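Predicted HD superfamily hydrolase (uncultured Thermotogales bacterium, PDB 2PQ7) is a predicted HD-superfamily hydrolase, an all-helical protein that binds a pair of iron(III) ions. Local coordinates at residues A[24-33]-A[67-75]; A[57-67]-A[101-112]. All coordinates share one frame; numbering follows the deposited sequence. Where two conformers were deposited one is given.

Overall arrangement
From the N terminus, the chain leaves helix 14-25 through the loop 26-33, makes helix 35-52 and helix 56-65, and turns at Asp67 into helix 70-76; there contact 1 closes its loop, laying the end of helix 14-25, with Tyr28 and His33 of the loop after it, on segment 67-75. Contact 2 starts at 57-67, within that loop, and closes only after helix 80-91, when helix 99-111 packs on helix 56-65. The two loops therefore cross rather than nest. The centres of the two contacts lie about 17 Å apart, yet they share Asp67, which bridges both iron ions: contact 1 adds His33 and Arg70, which hold a metal-bound phosphate, contact 2 the ligands His66 and His112.

Contact 1: A[24-33]-A[67-75]; sequences AFKDYDDPAH and DIKRPHEAL. With FE (Fe (III) ion), chain C; FE (Fe (III) ion), chain B; PO4 (phosphate ion), chain E; PO4 (phosphate ion), chain F.
Pro71 at the start of helix 70-76 wedges its ring between Phe25 and Tyr28, and the close packing of the contact gathers round it. Its CG stands over one face of Phe25, 4.2 Å from the ring centroid, while its CA sits almost centrally above the face of Tyr28, 4.0 Å from that centroid. Tyr28 carries CG anti to the backbone N (chi1 178°), which swings the ring across the proline and brings CE1 against the methyl of Ala74. Deeper down, Phe25 pushes CZ to 3.2 Å from Asp67 O; Ile35 and Thr38 of helix 35-52 also touch Phe25. At the margin Ala24 CB rests on Ile68 CG1 at 3.5 Å.

Asp67 belongs to the H...HD...D signature of HD domains. Its carboxylate bridges the two iron ions: the ion bound by OD2 also takes His37, His66 and Asp132, and the ion bound by OD1 takes His80 and His112.

On the partly exposed side the apolar packing ends, and His33 and Arg70 meet through one stack, phosphate and a bridging water, with no direct hydrogen bond between the segments. The guanidinium of Arg70 lies flat on the His33 ring, planes 27° apart, and both groups grip the same phosphate, probably taken from the crystallisation liquor. His33 ND1 donates to its O2 at 2.6 Å in a nearly straight bond (174°), and Arg70 NE to its O3 at 2.9 Å. That O3 also binds iron, so Arg70 donates to a metal-bound oxygen and may offset part of its negative charge. Arg70 NH2 adds a second bond to O3 and weaker ones to O1 of this phosphate and O1 of another. Beside the stack, a water accepts from Arg70 NH1 and donates to Arg70 O, with a weak link to Tyr28 OH.

Contact 2: A[57-67]-A[101-112]; sequences QKAIIAALLHD and FVAEVSKAIRSH. With FE (Fe (III) ion), chain B; FE (Fe (III) ion), chain C.
Lys58 on helix 56-65 lays its aliphatic chain over one face of Phe101 on helix 99-111, with CG 3.9 Å from the ring centroid, where these two helices of the HD domain cross at -45°, their axes 9.3 Å apart. Gln57 CB and Ile61 CD1 meet the edge of that ring, so Phe101 sits in a groove shaped by three side chains. Beyond the ring, extended Lys58 delivers NZ to Glu104 OE1 at 3.0 Å, from above the carboxylate plane; the other oxygen, OE2, is held by Thr124. An alanine in place of Lys58 would probably take the CH-pi contact of CG from the Phe101 face and leave Glu104 OE1 without its ion-pair mate.

Farther along, the bumps are branched. Val105 fits into the shallow place afforded by Ala62, CG1 lying 4.0 Å from Ala62 CB, and its CG2 faces Lys58 O. Ile109 sets CD1 against Leu65 CB at 3.7 Å, while CG2 fills the corner at His66 O.

At the metal end the His66 ring turns its edge to the face of His112, planes at 82°. Each ring is fixed by ND1 donating to the carbonyl three residues back, Ala63 O and Ile109 O, which directs His66 NE2 at one iron ion and His112 NE2 at the other, 2.2 Å away in both cases.

Contact 1: A[24-33]-A[67-75]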
loop_
_atom_site.group_PDB
_atom_site.type_symbol
_atom_site.label_atom_id
_atom_site.label_comp_id
_atom_site.label_asym_id
_atom_site.label_seq_id
_atom_site.Cartn_x
_atom_site.Cartn_y
_atom_site.Cartn_z
ATOM N N ALA A 24 -15.089 -24.814 6.053
ATOM C CA ALA A 24 -15.291 -24.140 7.354
ATOM C C ALA A 24 -15.475 -22.651 7.243
ATOM O O ALA A 24 -16.188 -22.010 8.042
ATOM C CB ALA A 24 -14.110 -24.454 8.270
ATOM N N PHE A 25 -14.751 -22.059 6.293
ATOM C CA PHE A 25 -14.762 -20.616 6.087
ATOM C C PHE A 25 -15.827 -20.102 5.115
ATOM O O PHE A 25 -15.943 -18.896 4.932
ATOM C CB PHE A 25 -13.379 -20.095 5.652
ATOM C CG PHE A 25 -12.413 -19.950 6.785
ATOM C CD1 PHE A 25 -11.610 -21.003 7.191
ATOM C CD2 PHE A 25 -12.335 -18.752 7.454
ATOM C CE1 PHE A 25 -10.683 -20.849 8.235
ATOM C CE2 PHE A 25 -11.472 -18.586 8.547
ATOM C CZ PHE A 25 -10.653 -19.661 8.945
ATOM N N LYS A 26 -16.603 -21.004 4.532
ATOM C CA LYS A 26 -17.612 -20.649 3.532
ATOM C C LYS A 26 -18.536 -19.660 4.196
ATOM O O LYS A 26 -19.064 -19.952 5.251
ATOM C CB LYS A 26 -18.351 -21.912 3.088
ATOM C CG LYS A 26 -19.348 -21.692 1.970
ATOM C CD LYS A 26 -19.660 -23.003 1.227
ATOM N N ASP A 27 -18.701 -18.482 3.621
ATOM C CA ASP A 27 -19.567 -17.454 4.265
ATOM C C ASP A 27 -19.062 -16.828 5.599
ATOM O O ASP A 27 -19.857 -16.359 6.414
ATOM C CB ASP A 27 -21.005 -17.982 4.463
ATOM N N TYR A 28 -17.761 -16.862 5.841
ATOM C CA TYR A 28 -17.170 -16.121 6.941
ATOM C C TYR A 28 -16.209 -15.170 6.224
ATOM O O TYR A 28 -15.119 -15.572 5.800
ATOM C CB TYR A 28 -16.407 -17.024 7.892
ATOM C CG TYR A 28 -15.749 -16.256 9.009
ATOM C CD1 TYR A 28 -16.494 -15.565 9.933
ATOM C CD2 TYR A 28 -14.371 -16.232 9.144
ATOM C CE1 TYR A 28 -15.891 -14.871 10.963
ATOM C CE2 TYR A 28 -13.765 -15.562 10.184
ATOM C CZ TYR A 28 -14.527 -14.887 11.088
ATOM O OH TYR A 28 -13.927 -14.213 12.095
ATOM N N ASP A 29 -16.620 -13.916 6.086
ATOM C CA ASP A 29 -15.867 -12.946 5.268
ATOM C C ASP A 29 -15.206 -11.796 6.017
ATOM O O ASP A 29 -14.835 -10.799 5.378
ATOM C CB ASP A 29 -16.799 -12.355 4.184
ATOM N N ASP A 30 -15.077 -11.898 7.338
ATOM C CA ASP A 30 -14.409 -10.860 8.102
ATOM C C ASP A 30 -12.994 -10.733 7.528
ATOM O O ASP A 30 -12.204 -11.676 7.621
ATOM C CB ASP A 30 -14.380 -11.214 9.587
ATOM C CG ASP A 30 -13.764 -10.135 10.434
ATOM O OD1 ASP A 30 -12.949 -9.334 9.929
ATOM O OD2 ASP A 30 -14.071 -10.104 11.638
ATOM N N PRO A 31 -12.661 -9.554 6.943
ATOM C CA PRO A 31 -11.359 -9.367 6.295
ATOM C C PRO A 31 -10.176 -9.493 7.246
ATOM O O PRO A 31 -9.051 -9.726 6.796
ATOM C CB PRO A 31 -11.447 -7.942 5.740
ATOM C CG PRO A 31 -12.424 -7.267 6.622
ATOM C CD PRO A 31 -13.458 -8.312 6.885
ATOM N N ALA A 32 -10.438 -9.332 8.540
ATOM C CA ALA A 32 -9.415 -9.493 9.549
ATOM C C ALA A 32 -9.130 -10.982 9.878
ATOM O O ALA A 32 -8.099 -11.312 10.485
ATOM C CB ALA A 32 -9.849 -8.761 10.811
ATOM N N HIS A 33 -10.026 -11.883 9.478
ATOM C CA HIS A 33 -9.898 -13.273 9.879
ATOM C C HIS A 33 -10.340 -14.265 8.827
ATOM O O HIS A 33 -10.614 -15.408 9.175
ATOM C CB HIS A 33 -10.782 -13.514 11.104
ATOM C CG HIS A 33 -10.500 -12.604 12.241
ATOM N ND1 HIS A 33 -9.390 -12.749 13.044
ATOM C CD2 HIS A 33 -11.183 -11.543 12.729
ATOM C CE1 HIS A 33 -9.397 -11.809 13.974
ATOM N NE2 HIS A 33 -10.472 -11.060 13.800
ATOM N N ASP A 67 -6.835 -21.658 12.698
ATOM C CA ASP A 67 -8.001 -20.794 12.821
ATOM C C ASP A 67 -9.291 -21.427 12.249
ATOM O O ASP A 67 -10.248 -20.681 11.962
ATOM C CB ASP A 67 -7.715 -19.480 12.125
ATOM C CG ASP A 67 -6.832 -18.548 12.956
ATOM O OD1 ASP A 67 -6.699 -18.649 14.210
ATOM O OD2 ASP A 67 -6.258 -17.603 12.336
ATOM N N ILE A 68 -9.331 -22.768 12.143
ATOM C CA ILE A 68 -10.479 -23.414 11.528
ATOM C C ILE A 68 -11.753 -23.216 12.349
ATOM O O ILE A 68 -12.842 -23.209 11.792
ATOM C CB ILE A 68 -10.214 -24.881 11.187
ATOM C CG1 ILE A 68 -11.179 -25.346 10.060
ATOM C CG2 ILE A 68 -10.296 -25.798 12.425
ATOM C CD1 ILE A 68 -11.022 -26.777 9.659
ATOM N N LYS A 69 -11.601 -22.894 13.649
ATOM C CA LYS A 69 -12.745 -22.657 14.490
ATOM C C LYS A 69 -12.981 -21.161 14.713
ATOM O O LYS A 69 -13.790 -20.765 15.582
ATOM C CB LYS A 69 -12.657 -23.452 15.782
ATOM C CG LYS A 69 -12.862 -24.924 15.613
ATOM C CD LYS A 69 -14.339 -25.251 15.425
ATOM C CE LYS A 69 -14.475 -26.744 15.207
ATOM N NZ LYS A 69 -15.899 -27.135 15.167
ATOM N N ARG A 70 -12.342 -20.327 13.919
ATOM C CA ARG A 70 -12.612 -18.878 14.008
ATOM C C ARG A 70 -14.066 -18.541 13.666
ATOM O O ARG A 70 -14.705 -17.761 14.360
ATOM C CB ARG A 70 -11.667 -18.042 13.134
ATOM C CG ARG A 70 -10.533 -17.442 13.842
ATOM C CD ARG A 70 -10.988 -16.248 14.620
ATOM N NE ARG A 70 -9.877 -15.588 15.281
ATOM C CZ ARG A 70 -10.011 -14.577 16.128
ATOM N NH1 ARG A 70 -11.211 -14.110 16.426
ATOM N NH2 ARG A 70 -8.932 -14.046 16.693
ATOM N N PRO A 71 -14.564 -19.092 12.570
ATOM C CA PRO A 71 -15.967 -18.817 12.282
ATOM C C PRO A 71 -16.883 -19.284 13.418
ATOM O O PRO A 71 -17.807 -18.570 13.806
ATOM C CB PRO A 71 -16.202 -19.634 10.992
ATOM C CG PRO A 71 -14.864 -19.655 10.332
ATOM C CD PRO A 71 -13.899 -19.819 11.469
ATOM N N HIS A 72 -16.568 -20.440 14.021
ATOM C CA HIS A 72 -17.346 -20.939 15.114
ATOM C C HIS A 72 -17.270 -20.000 16.326
ATOM O O HIS A 72 -18.300 -19.798 16.979
ATOM C CB HIS A 72 -16.905 -22.358 15.440
ATOM C CG HIS A 72 -17.588 -22.944 16.631
ATOM N ND1 HIS A 72 -18.839 -23.522 16.554
ATOM C CD2 HIS A 72 -17.195 -23.047 17.920
ATOM C CE1 HIS A 72 -19.186 -23.954 17.756
ATOM N NE2 HIS A 72 -18.212 -23.674 18.600
ATOM N N GLU A 73 -16.106 -19.402 16.567
ATOM C CA GLU A 73 -15.959 -18.436 17.681
ATOM C C GLU A 73 -16.830 -17.194 17.418
ATOM O O GLU A 73 -17.437 -16.677 18.341
ATOM C CB GLU A 73 -14.500 -18.005 17.859
ATOM C CG GLU A 73 -14.336 -17.012 18.992
ATOM C CD GLU A 73 -12.914 -16.644 19.312
ATOM O OE1 GLU A 73 -12.018 -17.454 19.146
ATOM O OE2 GLU A 73 -12.699 -15.520 19.789
ATOM N N ALA A 74 -16.863 -16.744 16.180
ATOM C CA ALA A 74 -17.688 -15.604 15.820
ATOM C C ALA A 74 -19.157 -15.872 16.133
ATOM O O ALA A 74 -19.883 -14.937 16.505
ATOM C CB ALA A 74 -17.493 -15.256 14.348
ATOM N N LEU A 75 -19.609 -17.116 15.978
ATOM C CA LEU A 75 -21.003 -17.450 16.273
ATOM C C LEU A 75 -21.298 -17.709 17.754
ATOM O O LEU A 75 -22.404 -17.404 18.244
ATOM C CB LEU A 75 -21.421 -18.675 15.473
ATOM C CG LEU A 75 -21.337 -18.532 13.952
ATOM C CD1 LEU A 75 -21.778 -19.828 13.317
ATOM C CD2 LEU A 75 -22.155 -17.417 13.428
HETATM FE FE FE C . -4.336 -16.797 12.654
HETATM FE FE FE B . -6.039 -17.500 15.710
HETATM P P PO4 E . -6.617 -14.744 13.954
HETATM O O1 PO4 E . -6.643 -13.443 14.715
HETATM O O2 PO4 E . -7.696 -14.647 12.862
HETATM O O3 PO4 E . -6.997 -15.854 14.935
HETATM O O4 PO4 E . -5.284 -14.854 13.217
HETATM P P PO4 F . -5.164 -14.834 17.475
HETATM O O1 PO4 F . -6.369 -13.949 17.767
HETATM O O2 PO4 F . -4.429 -14.355 16.238
HETATM O O3 PO4 F . -5.570 -16.287 17.320
HETATM O O4 PO4 F . -4.247 -14.715 18.668
HETATM O O HOH W 1 -13.844 -15.152 15.395
HETATM O O HOH W 2 -4.375 -17.005 14.717
#

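Contact 2: A[57-67]-A[101-112]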
loop_
_atom_site.group_PDB
_atom_site.type_symbol
_atom_site.label_atom_id
_atom_site.label_comp_id
_atom_site.label_asym_id
_atom_site.label_seq_id
_atom_site.Cartn_x
_atom_site.Cartn_y
_atom_site.Cartn_z
ATOM N N GLN A 57 5.523 -31.106 7.729
ATOM C CA GLN A 57 4.192 -31.672 7.779
ATOM C C GLN A 57 3.413 -31.096 8.982
ATOM O O GLN A 57 2.275 -30.676 8.827
ATOM C CB GLN A 57 4.215 -33.203 7.818
ATOM C CG GLN A 57 4.852 -33.822 6.556
ATOM C CD GLN A 57 4.676 -35.315 6.460
ATOM O OE1 GLN A 57 4.059 -35.948 7.315
ATOM N NE2 GLN A 57 5.191 -35.894 5.367
ATOM N N LYS A 58 4.047 -31.156 10.148
ATOM C CA LYS A 58 3.415 -30.596 11.361
ATOM C C LYS A 58 3.120 -29.088 11.219
ATOM O O LYS A 58 2.042 -28.679 11.523
ATOM C CB LYS A 58 4.298 -30.843 12.594
ATOM C CG LYS A 58 4.347 -32.280 13.108
ATOM C CD LYS A 58 5.372 -32.476 14.269
ATOM C CE LYS A 58 5.442 -33.915 14.736
ATOM N NZ LYS A 58 6.547 -34.139 15.691
ATOM N N ALA A 59 4.081 -28.337 10.699
ATOM C CA ALA A 59 3.961 -26.898 10.554
ATOM C C ALA A 59 2.841 -26.483 9.617
ATOM O O ALA A 59 2.024 -25.645 9.933
ATOM C CB ALA A 59 5.290 -26.343 10.145
ATOM N N ILE A 60 2.784 -27.139 8.451
ATOM C CA ILE A 60 1.766 -26.860 7.470
ATOM C C ILE A 60 0.361 -27.178 7.952
ATOM O O ILE A 60 -0.554 -26.373 7.781
ATOM C CB ILE A 60 2.030 -27.690 6.185
ATOM C CG1 ILE A 60 3.260 -27.134 5.487
ATOM C CG2 ILE A 60 0.842 -27.713 5.245
ATOM C CD1 ILE A 60 3.129 -25.654 5.017
ATOM N N ILE A 61 0.218 -28.381 8.508
ATOM C CA ILE A 61 -1.077 -28.837 9.000
ATOM C C ILE A 61 -1.542 -27.954 10.165
ATOM O O ILE A 61 -2.701 -27.543 10.189
ATOM C CB ILE A 61 -1.090 -30.341 9.280
ATOM C CG1 ILE A 61 -0.961 -31.092 7.911
ATOM C CG2 ILE A 61 -2.343 -30.762 9.992
ATOM C CD1 ILE A 61 -0.804 -32.560 8.065
ATOM N N ALA A 62 -0.611 -27.625 11.049
ATOM C CA ALA A 62 -1.013 -26.767 12.140
ATOM C C ALA A 62 -1.466 -25.379 11.627
ATOM O O ALA A 62 -2.452 -24.824 12.074
ATOM C CB ALA A 62 0.127 -26.614 13.009
ATOM N N ALA A 63 -0.732 -24.811 10.675
ATOM C CA ALA A 63 -1.129 -23.549 10.068
ATOM C C ALA A 63 -2.488 -23.622 9.388
ATOM O O ALA A 63 -3.296 -22.721 9.512
ATOM C CB ALA A 63 -0.091 -23.115 9.061
ATOM N N LEU A 64 -2.712 -24.689 8.623
ATOM C CA LEU A 64 -4.019 -24.835 7.945
ATOM C C LEU A 64 -5.185 -24.919 8.919
ATOM O O LEU A 64 -6.258 -24.376 8.685
ATOM C CB LEU A 64 -4.007 -26.038 7.002
ATOM C CG LEU A 64 -3.536 -25.760 5.596
ATOM C CD1 LEU A 64 -3.620 -27.078 4.866
ATOM C CD2 LEU A 64 -4.496 -24.693 4.967
ATOM N N LEU A 65 -4.965 -25.632 10.025
ATOM C CA LEU A 65 -6.031 -25.838 10.999
ATOM C C LEU A 65 -6.128 -24.807 12.123
ATOM O O LEU A 65 -7.143 -24.765 12.813
ATOM C CB LEU A 65 -5.890 -27.206 11.646
ATOM C CG LEU A 65 -6.145 -28.360 10.689
ATOM C CD1 LEU A 65 -5.811 -29.677 11.387
ATOM C CD2 LEU A 65 -7.535 -28.354 10.137
ATOM N N HIS A 66 -5.151 -23.923 12.223
ATOM C CA HIS A 66 -5.060 -23.138 13.485
ATOM C C HIS A 66 -6.257 -22.229 13.745
ATOM O O HIS A 66 -6.645 -22.070 14.869
ATOM C CB HIS A 66 -3.756 -22.367 13.595
ATOM C CG HIS A 66 -3.748 -21.051 12.892
ATOM N ND1 HIS A 66 -3.707 -20.929 11.527
ATOM C CD2 HIS A 66 -3.757 -19.789 13.385
ATOM C CE1 HIS A 66 -3.720 -19.643 11.203
ATOM N NE2 HIS A 66 -3.755 -18.925 12.322
ATOM N N ASP A 67 -6.835 -21.658 12.698
ATOM C CA ASP A 67 -8.001 -20.794 12.821
ATOM C C ASP A 67 -9.291 -21.427 12.249
ATOM O O ASP A 67 -10.248 -20.681 11.962
ATOM C CB ASP A 67 -7.715 -19.480 12.125
ATOM C CG ASP A 67 -6.832 -18.548 12.956
ATOM O OD1 ASP A 67 -6.699 -18.649 14.210
ATOM O OD2 ASP A 67 -6.258 -17.603 12.336
ATOM N N PHE A 101 2.269 -37.142 16.618
ATOM C CA PHE A 101 2.100 -36.104 15.625
ATOM C C PHE A 101 0.877 -35.281 15.964
ATOM O O PHE A 101 0.887 -34.023 15.957
ATOM C CB PHE A 101 1.906 -36.747 14.227
ATOM C CG PHE A 101 1.782 -35.774 13.107
ATOM C CD1 PHE A 101 0.604 -35.129 12.849
ATOM C CD2 PHE A 101 2.852 -35.573 12.242
ATOM C CE1 PHE A 101 0.476 -34.238 11.772
ATOM C CE2 PHE A 101 2.724 -34.721 11.191
ATOM C CZ PHE A 101 1.567 -34.060 10.955
ATOM N N VAL A 102 -0.237 -35.983 16.144
ATOM C CA VAL A 102 -1.504 -35.313 16.450
ATOM C C VAL A 102 -1.406 -34.474 17.748
ATOM O O VAL A 102 -1.911 -33.342 17.789
ATOM C CB VAL A 102 -2.658 -36.334 16.532
ATOM C CG1 VAL A 102 -3.924 -35.679 16.962
ATOM C CG2 VAL A 102 -2.821 -37.109 15.191
ATOM N N ALA A 103 -0.759 -34.992 18.786
ATOM C CA ALA A 103 -0.649 -34.238 20.045
ATOM C C ALA A 103 0.142 -32.967 19.816
ATOM O O ALA A 103 -0.193 -31.923 20.352
ATOM C CB ALA A 103 -0.026 -35.083 21.089
ATOM N N GLU A 104 1.184 -33.022 19.033
ATOM C CA GLU A 104 2.012 -31.839 18.828
ATOM C C GLU A 104 1.240 -30.777 18.045
ATOM O O GLU A 104 1.301 -29.581 18.341
ATOM C CB GLU A 104 3.372 -32.150 18.137
ATOM C CG GLU A 104 4.200 -30.883 17.873
ATOM C CD GLU A 104 5.675 -31.128 17.625
ATOM O OE1 GLU A 104 6.154 -32.229 17.948
ATOM O OE2 GLU A 104 6.373 -30.195 17.139
ATOM N N VAL A 105 0.604 -31.185 16.965
ATOM C CA VAL A 105 -0.184 -30.251 16.180
ATOM C C VAL A 105 -1.297 -29.638 17.016
ATOM O O VAL A 105 -1.537 -28.405 16.945
ATOM C CB VAL A 105 -0.768 -30.902 14.888
ATOM C CG1 VAL A 105 -1.764 -29.991 14.180
ATOM C CG2 VAL A 105 0.358 -31.277 13.957
ATOM N N SER A 106 -2.010 -30.482 17.755
ATOM C CA SER A 106 -3.104 -30.000 18.580
ATOM C C SER A 106 -2.614 -28.976 19.647
ATOM O O SER A 106 -3.239 -27.919 19.782
ATOM C CB SER A 106 -3.864 -31.167 19.210
ATOM O OG SER A 106 -4.441 -32.003 18.208
ATOM N N LYS A 107 -1.494 -29.259 20.318
ATOM C CA LYS A 107 -0.950 -28.388 21.355
ATOM C C LYS A 107 -0.529 -27.101 20.677
ATOM O O LYS A 107 -0.689 -25.987 21.243
ATOM C CB LYS A 107 0.254 -29.055 22.012
ATOM C CG LYS A 107 0.829 -28.229 23.176
ATOM C CD LYS A 107 2.031 -28.970 23.903
ATOM N N ALA A 108 0.040 -27.158 19.485
ATOM C CA ALA A 108 0.448 -25.940 18.808
ATOM C C ALA A 108 -0.729 -25.035 18.560
ATOM O O ALA A 108 -0.667 -23.818 18.731
ATOM C CB ALA A 108 1.147 -26.278 17.487
ATOM N N ILE A 109 -1.839 -25.591 18.133
ATOM C CA ILE A 109 -3.015 -24.788 17.871
ATOM C C ILE A 109 -3.552 -24.232 19.174
ATOM O O ILE A 109 -3.978 -23.083 19.280
ATOM C CB ILE A 109 -4.088 -25.637 17.160
ATOM C CG1 ILE A 109 -3.567 -26.050 15.758
ATOM C CG2 ILE A 109 -5.466 -24.899 17.090
ATOM C CD1 ILE A 109 -4.437 -27.100 15.053
ATOM N N ARG A 110 -3.548 -25.077 20.184
ATOM C CA ARG A 110 -4.067 -24.670 21.481
ATOM C C ARG A 110 -3.331 -23.482 22.052
ATOM O O ARG A 110 -3.934 -22.645 22.748
ATOM C CB ARG A 110 -3.983 -25.831 22.449
ATOM C CG ARG A 110 -4.648 -25.594 23.800
ATOM C CD ARG A 110 -4.527 -26.819 24.668
ATOM N NE ARG A 110 -5.192 -27.962 24.060
ATOM C CZ ARG A 110 -6.442 -28.358 24.297
ATOM N NH1 ARG A 110 -7.225 -27.710 25.173
ATOM N NH2 ARG A 110 -6.907 -29.437 23.645
ATOM N N SER A 111 -2.036 -23.395 21.762
ATOM C CA SER A 111 -1.159 -22.351 22.311
ATOM C C SER A 111 -0.983 -21.099 21.463
ATOM O O SER A 111 -0.315 -20.146 21.885
ATOM C CB SER A 111 0.246 -22.937 22.522
ATOM O OG SER A 111 0.196 -24.128 23.270
ATOM N N HIS A 112 -1.550 -21.069 20.261
ATOM C CA HIS A 112 -1.207 -20.018 19.316
ATOM C C HIS A 112 -1.560 -18.562 19.594
ATOM O O HIS A 112 -0.918 -17.695 19.025
ATOM C CB HIS A 112 -1.613 -20.404 17.876
ATOM C CG HIS A 112 -3.019 -20.022 17.491
ATOM N ND1 HIS A 112 -4.099 -20.862 17.640
ATOM C CD2 HIS A 112 -3.492 -18.899 16.897
ATOM C CE1 HIS A 112 -5.184 -20.255 17.185
ATOM N NE2 HIS A 112 -4.843 -19.059 16.718
HETATM FE FE FE B . -6.039 -17.500 15.710
HETATM FE FE FE C . -4.336 -16.797 12.654
HETATM O O HOH W 2 -4.375 -17.005 14.717
#